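Local coordinates for uncharacterized protein (Nostoc punctiforme, PDB 2R3S) that probably transfers a methyl group from S-adenosylmethionine to a hydroxyl of an unidentified acceptor, as dimeric O-methyltransferases of its family do, at residues G128-E133 against A293-G298; N108-L113 against F287-L292; L101-I106 against H134-Q139; N240-F245 against V267-F272. All coordinates share one frame; numbering follows the deposited sequence. Where two conformers were deposited one is given.

Interaction 1. Residues G128-E133 against A293-G298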
# COMPACT_ATOMS: atom_id res chain seq x y z
N GLY A 128 -20.65 8.75 0.60
CA GLY A 128 -19.22 8.90 0.76
C GLY A 128 -18.83 10.36 0.83
O GLY A 128 -19.37 11.14 1.60
N THR A 129 -17.91 10.75 -0.05
CA THR A 129 -17.35 12.09 -0.06
C THR A 129 -18.27 13.09 -0.72
O THR A 129 -17.96 14.28 -0.74
CB THR A 129 -16.00 12.11 -0.82
OG1 THR A 129 -16.21 11.62 -2.16
CG2 THR A 129 -14.95 11.30 -0.09
N LEU A 130 -19.41 12.63 -1.25
CA LEU A 130 -20.36 13.50 -1.94
C LEU A 130 -21.45 14.08 -1.02
O LEU A 130 -22.31 14.81 -1.49
CB LEU A 130 -20.97 12.77 -3.15
CG LEU A 130 -19.93 12.19 -4.14
CD1 LEU A 130 -20.55 11.93 -5.50
CD2 LEU A 130 -18.66 13.10 -4.31
N SER A 131 -21.42 13.76 0.28
CA SER A 131 -22.35 14.40 1.22
C SER A 131 -22.13 15.92 1.23
O SER A 131 -21.00 16.37 1.06
CB SER A 131 -22.27 13.80 2.63
OG SER A 131 -21.01 13.97 3.22
N PRO A 132 -23.21 16.71 1.38
CA PRO A 132 -23.09 18.17 1.40
C PRO A 132 -22.04 18.71 2.36
O PRO A 132 -21.97 18.28 3.53
CB PRO A 132 -24.48 18.61 1.83
CG PRO A 132 -25.36 17.58 1.27
CD PRO A 132 -24.62 16.30 1.49
N GLU A 133 -21.22 19.61 1.84
CA GLU A 133 -20.17 20.28 2.59
C GLU A 133 -19.22 19.33 3.33
O GLU A 133 -18.76 19.63 4.44
CB GLU A 133 -20.81 21.27 3.56
CG GLU A 133 -21.78 22.21 2.85
CD GLU A 133 -22.36 23.28 3.78
OE1 GLU A 133 -23.12 22.89 4.69
OE2 GLU A 133 -22.05 24.48 3.58
N ALA A 293 -14.27 3.35 -4.41
CA ALA A 293 -14.12 3.33 -2.96
C ALA A 293 -14.83 4.49 -2.27
O ALA A 293 -15.29 4.34 -1.15
CB ALA A 293 -12.64 3.28 -2.55
N THR A 294 -14.93 5.64 -2.93
CA THR A 294 -15.27 6.87 -2.24
C THR A 294 -16.57 7.56 -2.66
O THR A 294 -17.01 8.47 -1.97
CB THR A 294 -14.15 7.92 -2.37
OG1 THR A 294 -14.00 8.31 -3.74
CG2 THR A 294 -12.82 7.43 -1.78
N THR A 295 -17.13 7.19 -3.81
CA THR A 295 -18.33 7.80 -4.37
C THR A 295 -19.33 6.67 -4.72
O THR A 295 -18.92 5.49 -4.88
CB THR A 295 -18.04 8.64 -5.64
OG1 THR A 295 -17.78 7.77 -6.74
CG2 THR A 295 -16.86 9.61 -5.46
N PRO A 296 -20.65 6.98 -4.76
CA PRO A 296 -21.64 5.95 -5.12
C PRO A 296 -21.63 5.47 -6.58
O PRO A 296 -21.88 4.31 -6.80
CB PRO A 296 -23.00 6.59 -4.74
CG PRO A 296 -22.63 7.74 -3.78
CD PRO A 296 -21.30 8.23 -4.34
N ASN A 297 -21.42 6.37 -7.54
CA ASN A 297 -21.52 6.11 -8.97
C ASN A 297 -20.43 6.82 -9.79
O ASN A 297 -20.59 6.99 -11.00
CB ASN A 297 -22.88 6.61 -9.54
CG ASN A 297 -24.06 6.43 -8.59
OD1 ASN A 297 -24.44 5.30 -8.25
ND2 ASN A 297 -24.68 7.56 -8.19
N GLY A 298 -19.38 7.33 -9.15
CA GLY A 298 -18.33 8.06 -9.88
C GLY A 298 -17.47 7.08 -10.69
O GLY A 298 -17.51 5.89 -10.47
O HOH W 1 -14.12 11.03 -3.91
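The carbonyl oxygen of Thr294, in the last turn of its helix, is gripped by the turn at Gly128 and Thr129. Thr129 N donates to Thr294 O over 3.1 Å in an almost straight bond (171° at the hydrogen), and the donor lies nearly on the extension of the C=O bond. Gly128 adds a CA-H...O contact, its CA 3.5 Å from the same oxygen. Any side chain on Gly128 would run into this carbonyl, and its positive phi also favours glycine. Thr129 and Thr294 each hold their hydroxyl between the backbone N and the carbonyl carbon (chi1 57° and 65°). In these positions one water can join them, 2.8 Å from Thr129 OG1 and 2.7 Å from Thr294 OG1; the water donates to the latter, which is also bonded to Val290 O in the preceding helical turn. Beside the polar group, the methyls of Leu130 close over the chain as it leaves the helix: CD1 lies 3.9 Å from Pro296 CD, and CD2 faces Thr295 CG2 at 4.1 Å. Thr295 OG1, bonded to Met291 O in the turn before, also accepts from Gly298 N in an ST motif. The contact joins the C-terminal end of helix 282-294 to the loop between helices 113-119 and 136-143, a loop tied in turn to the second of these by Trp137 NE1 on Thr129 O.

Interaction 2. Residues N108-L113 against F287-L292; sequences NGFNDL and FSLVML
Leu289 CD2 is the methyl on which two side chains of the facing loop converge, Phe110 and Leu113. The Phe110 ring presents its edge: CE2 is 3.9 Å from Leu289 CD2, which lies near the ring plane. With CG beside the backbone N (chi1 -71°) and the ring turned across the CA-CB-CG plane (chi2 89°), Phe110 reaches out from the loop until its far atom CZ comes within 3.9 Å of Val290 CA, right against the helix backbone. Leu113 and Leu289 share one shape, each with CG opposite the backbone N and chi1 of -160°, and this carries the end of each toward the facing segment, where the two side chains meet at about a right angle. Leu113 CD2 touches Leu289 CD2 at 3.9 Å, while its other methyl, CD1, turns to Leu292 CD2 at 4.4 Å. All of it is apolar packing. Ala293, one residue further on, touches both Phe110 and Leu113. Helix 282-294 is thereby packed on the loop between helices 104-107 and 113-119, and the second subunit covers the same patch: Tyr17 of that subunit meets the Phe110 ring edge-to-face, and its Ala21 packs on Leu113.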
# COMPACT_ATOMS: atom_id res chain seq x y z
N ASN A 108 -10.53 5.38 4.48
CA ASN A 108 -11.61 4.52 4.97
C ASN A 108 -12.42 3.82 3.88
O ASN A 108 -12.87 2.73 4.12
CB ASN A 108 -12.60 5.29 5.83
CG ASN A 108 -12.09 5.56 7.22
OD1 ASN A 108 -11.04 5.07 7.64
ND2 ASN A 108 -12.86 6.37 7.95
N GLY A 109 -12.63 4.45 2.73
CA GLY A 109 -13.28 3.74 1.61
C GLY A 109 -12.57 2.45 1.19
O GLY A 109 -13.19 1.50 0.71
N PHE A 110 -11.27 2.39 1.42
CA PHE A 110 -10.47 1.22 1.08
C PHE A 110 -10.36 0.20 2.20
O PHE A 110 -9.84 -0.87 1.99
CB PHE A 110 -9.08 1.68 0.66
CG PHE A 110 -9.08 2.37 -0.65
CD1 PHE A 110 -9.27 3.73 -0.73
CD2 PHE A 110 -8.88 1.65 -1.81
CE1 PHE A 110 -9.27 4.36 -1.95
CE2 PHE A 110 -8.87 2.28 -3.04
CZ PHE A 110 -9.08 3.63 -3.10
N ASN A 111 -10.82 0.54 3.40
CA ASN A 111 -10.89 -0.43 4.48
C ASN A 111 -11.78 -1.63 4.15
O ASN A 111 -11.50 -2.72 4.60
CB ASN A 111 -11.41 0.22 5.78
CG ASN A 111 -10.38 1.13 6.46
OD1 ASN A 111 -9.19 1.14 6.12
ND2 ASN A 111 -10.84 1.89 7.45
N ASP A 112 -12.88 -1.44 3.41
CA ASP A 112 -13.65 -2.58 2.89
C ASP A 112 -14.01 -2.36 1.44
O ASP A 112 -15.12 -2.00 1.09
CB ASP A 112 -14.90 -2.87 3.74
CG ASP A 112 -15.36 -4.36 3.68
OD1 ASP A 112 -14.89 -5.17 2.83
OD2 ASP A 112 -16.19 -4.72 4.54
N LEU A 113 -13.03 -2.59 0.59
CA LEU A 113 -13.20 -2.52 -0.83
C LEU A 113 -14.04 -3.69 -1.29
O LEU A 113 -14.77 -3.57 -2.27
CB LEU A 113 -11.83 -2.49 -1.51
CG LEU A 113 -11.67 -1.98 -2.92
CD1 LEU A 113 -12.27 -0.58 -3.10
CD2 LEU A 113 -10.17 -1.99 -3.24
N PHE A 287 -7.56 5.59 -11.28
CA PHE A 287 -8.45 6.47 -10.52
C PHE A 287 -9.89 5.88 -10.41
O PHE A 287 -10.61 6.18 -9.47
CB PHE A 287 -8.43 7.87 -11.15
CG PHE A 287 -9.00 8.94 -10.25
CD1 PHE A 287 -8.29 9.39 -9.16
CD2 PHE A 287 -10.26 9.47 -10.48
CE1 PHE A 287 -8.83 10.36 -8.33
CE2 PHE A 287 -10.80 10.41 -9.65
CZ PHE A 287 -10.07 10.87 -8.58
N SER A 288 -10.28 4.98 -11.31
CA SER A 288 -11.60 4.40 -11.22
C SER A 288 -11.82 3.62 -9.89
O SER A 288 -12.93 3.63 -9.34
CB SER A 288 -11.94 3.59 -12.49
OG SER A 288 -11.55 2.24 -12.38
N LEU A 289 -10.77 3.00 -9.36
CA LEU A 289 -10.86 2.32 -8.08
C LEU A 289 -11.09 3.36 -6.97
O LEU A 289 -11.87 3.10 -6.07
CB LEU A 289 -9.62 1.47 -7.78
CG LEU A 289 -9.75 0.36 -6.73
CD1 LEU A 289 -10.52 -0.82 -7.26
CD2 LEU A 289 -8.38 -0.09 -6.16
N VAL A 290 -10.43 4.51 -7.07
CA VAL A 290 -10.67 5.59 -6.13
C VAL A 290 -12.16 6.00 -6.13
O VAL A 290 -12.77 6.14 -5.06
CB VAL A 290 -9.74 6.79 -6.40
CG1 VAL A 290 -10.01 7.91 -5.45
CG2 VAL A 290 -8.27 6.34 -6.28
N MSE A 291 -12.74 6.13 -7.32
CA MSE A 291 -14.15 6.47 -7.46
C MSE A 291 -15.05 5.38 -6.92
O MSE A 291 -16.06 5.68 -6.31
CB MSE A 291 -14.50 6.81 -8.90
CG MSE A 291 -13.79 8.07 -9.41
SE MSE A 291 -14.36 9.67 -8.42
CE MSE A 291 -13.09 9.66 -6.90
N LEU A 292 -14.68 4.13 -7.09
CA LEU A 292 -15.47 3.04 -6.49
C LEU A 292 -15.45 3.12 -4.98
O LEU A 292 -16.49 2.91 -4.32
CB LEU A 292 -14.97 1.67 -6.95
CG LEU A 292 -15.61 0.41 -6.35
CD1 LEU A 292 -17.06 0.19 -6.79
CD2 LEU A 292 -14.77 -0.81 -6.67

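Interaction 3. Residues L101-I106 against H134-Q139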
# COMPACT_ATOMS: atom_id res chain seq x y z
N LEU A 101 -4.53 12.99 0.93
CA LEU A 101 -4.41 11.66 0.33
C LEU A 101 -4.45 10.53 1.36
O LEU A 101 -4.94 9.44 1.06
CB LEU A 101 -3.16 11.55 -0.54
CG LEU A 101 -3.14 12.39 -1.82
CD1 LEU A 101 -1.74 12.32 -2.39
CD2 LEU A 101 -4.19 11.88 -2.83
N LEU A 102 -3.98 10.81 2.57
CA LEU A 102 -4.02 9.87 3.67
C LEU A 102 -5.00 10.32 4.76
O LEU A 102 -4.92 9.86 5.87
CB LEU A 102 -2.61 9.63 4.27
CG LEU A 102 -1.59 8.99 3.30
CD1 LEU A 102 -0.33 8.58 4.00
CD2 LEU A 102 -2.19 7.80 2.53
N SER A 103 -5.94 11.19 4.42
CA SER A 103 -7.06 11.49 5.31
C SER A 103 -7.91 10.26 5.49
O SER A 103 -8.22 9.56 4.52
CB SER A 103 -7.98 12.58 4.75
OG SER A 103 -9.12 12.71 5.59
N PRO A 104 -8.31 9.96 6.73
CA PRO A 104 -9.18 8.79 6.91
C PRO A 104 -10.47 8.94 6.13
O PRO A 104 -11.09 7.95 5.79
CB PRO A 104 -9.42 8.73 8.41
CG PRO A 104 -8.85 9.98 9.01
CD PRO A 104 -7.93 10.61 8.00
N MSE A 105 -10.85 10.17 5.82
CA MSE A 105 -12.04 10.46 5.03
C MSE A 105 -11.90 9.91 3.61
O MSE A 105 -12.88 9.64 2.94
CB MSE A 105 -12.27 11.98 5.02
CG MSE A 105 -12.38 12.59 6.43
SE MSE A 105 -12.79 14.49 6.53
CE MSE A 105 -10.98 15.23 6.66
N ILE A 106 -10.66 9.73 3.16
CA ILE A 106 -10.37 9.07 1.87
C ILE A 106 -10.00 7.59 2.08
O ILE A 106 -10.59 6.73 1.44
CB ILE A 106 -9.24 9.81 1.12
CG1 ILE A 106 -9.72 11.21 0.72
CG2 ILE A 106 -8.82 9.04 -0.12
CD1 ILE A 106 -11.05 11.18 -0.14
N HIS A 134 -18.89 18.20 2.70
CA HIS A 134 -17.99 17.24 3.32
C HIS A 134 -16.64 17.94 3.53
O HIS A 134 -16.15 18.63 2.61
CB HIS A 134 -17.83 16.00 2.44
CG HIS A 134 -17.25 14.81 3.16
ND1 HIS A 134 -15.99 14.83 3.72
CD2 HIS A 134 -17.76 13.59 3.41
CE1 HIS A 134 -15.75 13.66 4.29
NE2 HIS A 134 -16.82 12.89 4.12
N PRO A 135 -16.07 17.84 4.75
CA PRO A 135 -14.84 18.59 5.05
C PRO A 135 -13.57 18.10 4.34
O PRO A 135 -12.56 18.80 4.35
CB PRO A 135 -14.71 18.43 6.57
CG PRO A 135 -15.39 17.14 6.87
CD PRO A 135 -16.56 17.09 5.93
N VAL A 136 -13.62 16.92 3.73
CA VAL A 136 -12.48 16.42 2.98
C VAL A 136 -12.11 17.37 1.81
O VAL A 136 -10.96 17.37 1.38
CB VAL A 136 -12.68 14.94 2.52
CG1 VAL A 136 -13.57 14.82 1.25
CG2 VAL A 136 -11.33 14.25 2.35
N TRP A 137 -13.05 18.20 1.38
CA TRP A 137 -12.82 19.12 0.26
C TRP A 137 -12.14 20.40 0.68
O TRP A 137 -11.46 21.03 -0.13
CB TRP A 137 -14.11 19.33 -0.56
CG TRP A 137 -14.60 18.00 -1.06
CD1 TRP A 137 -15.81 17.41 -0.77
CD2 TRP A 137 -13.87 17.03 -1.86
NE1 TRP A 137 -15.87 16.16 -1.33
CE2 TRP A 137 -14.70 15.89 -1.99
CE3 TRP A 137 -12.61 17.03 -2.47
CZ2 TRP A 137 -14.30 14.76 -2.71
CZ3 TRP A 137 -12.21 15.89 -3.19
CH2 TRP A 137 -13.05 14.78 -3.29
N VAL A 138 -12.24 20.74 1.98
CA VAL A 138 -11.40 21.79 2.55
C VAL A 138 -9.97 21.28 2.62
O VAL A 138 -9.05 22.01 2.24
CB VAL A 138 -11.93 22.26 3.93
CG1 VAL A 138 -11.03 23.39 4.55
CG2 VAL A 138 -13.37 22.72 3.79
N GLN A 139 -9.77 20.04 3.06
CA GLN A 139 -8.44 19.45 3.06
C GLN A 139 -7.87 19.36 1.65
O GLN A 139 -6.70 19.69 1.45
CB GLN A 139 -8.40 18.07 3.74
CG GLN A 139 -8.44 18.12 5.26
CD GLN A 139 -7.42 19.09 5.83
OE1 GLN A 139 -6.22 18.90 5.65
NE2 GLN A 139 -7.90 20.15 6.49
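Apolar packing centres on Val136, whose CG2 methyl sits 3.6 Å from Met105 CB and 3.8 Å from Ile106 CG1. That methyl lies opposite the backbone N of Val136, an orientation that drives it between the two side chains of helix 104-107; Ile106 crosses Val136 at about a right angle. Met105 is a selenomethionine modelled in two conformers, and the reach of its end is therefore less certain. In the conformer described its selenium lies 3.7 Å from Pro135 CG, and the bend at chi3 (-94°) turns CE back over the first helical turn toward CG of Gln139, itself modelled in two conformers, so that this approach is doubtful on both sides.

The chalcogen-aromatic contact depends on the same conformer. SE approaches His134 at the ring edge, 3.8 Å from CE1, rather than over a face. Polar bonds serve each helix start separately. His134 ND1 accepts from Val136 N at 3.2 Å, with the donor in the ring plane and an angle of 167°, which fixes the ring's rotation. On the facing segment Ser103 OG, at an N-cap, accepts from Met105 N at 3.1 Å. A valine at His134 has no ring nitrogen, and Val136 N would probably be left without its cap and the end of Met105 without the ring edge it rests on. The contact joins the start of helix 104-107 to that of helix 136-143. Phe100 of helix 98-101 packs on both Ile106 and Val136, Val200 of helix 198-211 touches Trp137 beyond, and Tyr17 of the second subunit lies against Ile106.

Interaction 4. Residues N240-F245 against V267-F272. With EDO (1,2-ethanediol), chain E.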
# COMPACT_ATOMS: atom_id res chain seq x y z
N ASN A 240 -11.58 18.51 -12.09
CA ASN A 240 -11.73 17.36 -11.18
C ASN A 240 -13.11 17.28 -10.47
O ASN A 240 -13.20 16.98 -9.26
CB ASN A 240 -10.58 17.31 -10.14
CG ASN A 240 -9.26 16.86 -10.75
OD1 ASN A 240 -9.17 15.78 -11.33
ND2 ASN A 240 -8.22 17.69 -10.60
N PHE A 241 -14.17 17.49 -11.25
CA PHE A 241 -15.54 17.41 -10.74
C PHE A 241 -16.33 16.26 -11.30
O PHE A 241 -16.98 15.54 -10.57
CB PHE A 241 -16.31 18.71 -11.04
CG PHE A 241 -17.56 18.89 -10.18
CD1 PHE A 241 -17.51 18.72 -8.80
CD2 PHE A 241 -18.77 19.25 -10.76
CE1 PHE A 241 -18.65 18.89 -8.02
CE2 PHE A 241 -19.91 19.42 -9.96
CZ PHE A 241 -19.84 19.24 -8.60
N LEU A 242 -16.30 16.09 -12.61
CA LEU A 242 -17.31 15.22 -13.24
C LEU A 242 -17.15 13.76 -12.87
O LEU A 242 -18.14 13.06 -12.79
CB LEU A 242 -17.30 15.37 -14.77
CG LEU A 242 -17.90 16.66 -15.36
CD1 LEU A 242 -17.86 16.50 -16.88
CD2 LEU A 242 -19.35 16.95 -14.85
N HIS A 243 -15.92 13.32 -12.61
CA HIS A 243 -15.65 11.92 -12.22
C HIS A 243 -16.37 11.37 -10.99
O HIS A 243 -16.46 10.15 -10.82
CB HIS A 243 -14.13 11.66 -12.07
CG HIS A 243 -13.40 12.57 -11.13
ND1 HIS A 243 -12.26 13.25 -11.50
CD2 HIS A 243 -13.59 12.86 -9.81
CE1 HIS A 243 -11.78 13.92 -10.47
NE2 HIS A 243 -12.58 13.71 -9.43
N HIS A 244 -16.88 12.26 -10.13
CA HIS A 244 -17.66 11.87 -8.93
C HIS A 244 -19.09 11.37 -9.19
O HIS A 244 -19.68 10.73 -8.33
CB HIS A 244 -17.76 13.07 -7.99
CG HIS A 244 -16.44 13.52 -7.47
ND1 HIS A 244 -15.87 14.71 -7.85
CD2 HIS A 244 -15.57 12.93 -6.62
CE1 HIS A 244 -14.70 14.84 -7.24
NE2 HIS A 244 -14.49 13.77 -6.50
N PHE A 245 -19.65 11.65 -10.35
CA PHE A 245 -21.10 11.43 -10.55
C PHE A 245 -21.38 10.42 -11.65
O PHE A 245 -20.55 10.24 -12.53
CB PHE A 245 -21.74 12.79 -10.86
CG PHE A 245 -21.32 13.87 -9.90
CD1 PHE A 245 -21.85 13.92 -8.63
CD2 PHE A 245 -20.39 14.82 -10.27
CE1 PHE A 245 -21.46 14.92 -7.73
CE2 PHE A 245 -19.98 15.79 -9.39
CZ PHE A 245 -20.52 15.86 -8.12
N VAL A 267 -16.70 25.14 -22.57
CA VAL A 267 -16.47 24.41 -21.31
C VAL A 267 -15.08 23.77 -21.41
O VAL A 267 -14.76 23.16 -22.43
CB VAL A 267 -17.53 23.34 -21.11
CG1 VAL A 267 -17.33 22.57 -19.80
CG2 VAL A 267 -18.92 23.96 -21.17
N ILE A 268 -14.25 23.93 -20.38
CA ILE A 268 -12.99 23.17 -20.25
C ILE A 268 -13.10 22.17 -19.09
O ILE A 268 -13.27 22.56 -17.93
CB ILE A 268 -11.80 24.07 -19.98
CG1 ILE A 268 -11.64 25.09 -21.11
CG2 ILE A 268 -10.51 23.23 -19.84
CD1 ILE A 268 -10.28 25.84 -21.07
N VAL A 269 -13.04 20.89 -19.43
CA VAL A 269 -12.98 19.81 -18.44
C VAL A 269 -11.52 19.45 -18.18
O VAL A 269 -10.75 19.30 -19.10
CB VAL A 269 -13.79 18.57 -18.88
CG1 VAL A 269 -13.67 17.43 -17.87
CG2 VAL A 269 -15.25 18.96 -19.08
N PHE A 270 -11.14 19.39 -16.90
CA PHE A 270 -9.79 18.99 -16.51
C PHE A 270 -9.98 17.80 -15.58
O PHE A 270 -10.63 17.92 -14.55
CB PHE A 270 -9.05 20.15 -15.85
CG PHE A 270 -7.70 19.76 -15.30
CD1 PHE A 270 -6.60 19.66 -16.12
CD2 PHE A 270 -7.52 19.51 -13.94
CE1 PHE A 270 -5.34 19.30 -15.60
CE2 PHE A 270 -6.28 19.15 -13.43
CZ PHE A 270 -5.20 19.05 -14.27
N ASP A 271 -9.46 16.64 -15.96
CA ASP A 271 -9.84 15.41 -15.27
C ASP A 271 -8.90 14.27 -15.64
O ASP A 271 -7.98 14.46 -16.43
CB ASP A 271 -11.31 15.07 -15.61
CG ASP A 271 -12.10 14.51 -14.41
OD1 ASP A 271 -11.64 13.52 -13.79
OD2 ASP A 271 -13.20 15.05 -14.11
N PHE A 272 -9.11 13.11 -15.03
CA PHE A 272 -8.38 11.89 -15.36
C PHE A 272 -9.15 11.20 -16.47
O PHE A 272 -10.26 10.71 -16.25
CB PHE A 272 -8.35 10.92 -14.16
CG PHE A 272 -7.48 11.38 -13.05
CD1 PHE A 272 -6.10 11.29 -13.15
CD2 PHE A 272 -8.02 11.90 -11.89
CE1 PHE A 272 -5.29 11.72 -12.11
CE2 PHE A 272 -7.21 12.34 -10.87
CZ PHE A 272 -5.84 12.24 -10.98
C1 EDO E . -11.67 20.30 -7.90
O1 EDO E . -12.96 20.76 -8.46
C2 EDO E . -11.71 19.65 -6.51
O2 EDO E . -11.96 18.23 -6.46
O HOH W 2 -14.39 17.48 -14.29
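Just past strand 233-239 the backbone of Asn240 adopts a left-handed helical conformation (phi 46°) while its N still donates to Phe270 O, 2.7 Å away and nearly straight at 173°. The two segments lie on a beta-alpha-beta crossover of the Rossmann-like methyltransferase sheet, in which strand 233-239 runs parallel to strand 265-271 and helix 247-260 connects them. Asn240 and Phe270 lie side by side: ND2 comes to the ring edge, 3.7 Å from CE2, with the amide steeply inclined to the ring. Asn240 OD1 is bonded to Gln328 NE2. A leucine in its place has no amide oxygen, and Gln328 NE2 would probably be left without this acceptor.

His243 meets Asp271 in a His-carboxylate hydrogen bond, ND1 to OD1, whose modelled length of 2.4 Å is too short to be taken literally. OD1 lies near the imidazole plane at its edge, whereas the carboxylate stands almost perpendicular to the ring (86°). The same oxygen receives Phe272 N at 2.8 Å on its anti lone pair, so it has two donors. Leu242 CD1 packs on Val269 CG2.

A bound ethanediol, probably from the crystallisation liquor, bonds weakly to Asn240 O and also to Ser173 O; it lies near the C-terminal ends of the strands, where this fold usually holds its cofactor. The second carboxylate oxygen, Asp271 OD2, takes a hydrogen bond of 2.7 Å from a water that itself accepts from Leu242 N.

How the interactions relate
From the N terminus, 101-106, 108-113 and 128-133 come in turn, opening interactions 3, 2 and 1. Interaction 3 closes first, at 134-139, around a short, mostly irregular loop that contains helix 113-119. Interaction 4 then opens and closes within the Rossmann-like sheet, in series with interaction 3 and enclosed by the loops of interactions 1 and 2. Helix 282-294 and the turn after it complete interactions 2 and 1, so interactions 1, 2 and 3 all cross one another. Together they tie the helices and loops of 101-139, which also meet the second subunit, to one another and to helix 282-294. Direct touches continue inward: Met291 packs on His243 and His244, Leu130 on Phe245, and Trp137 on His244.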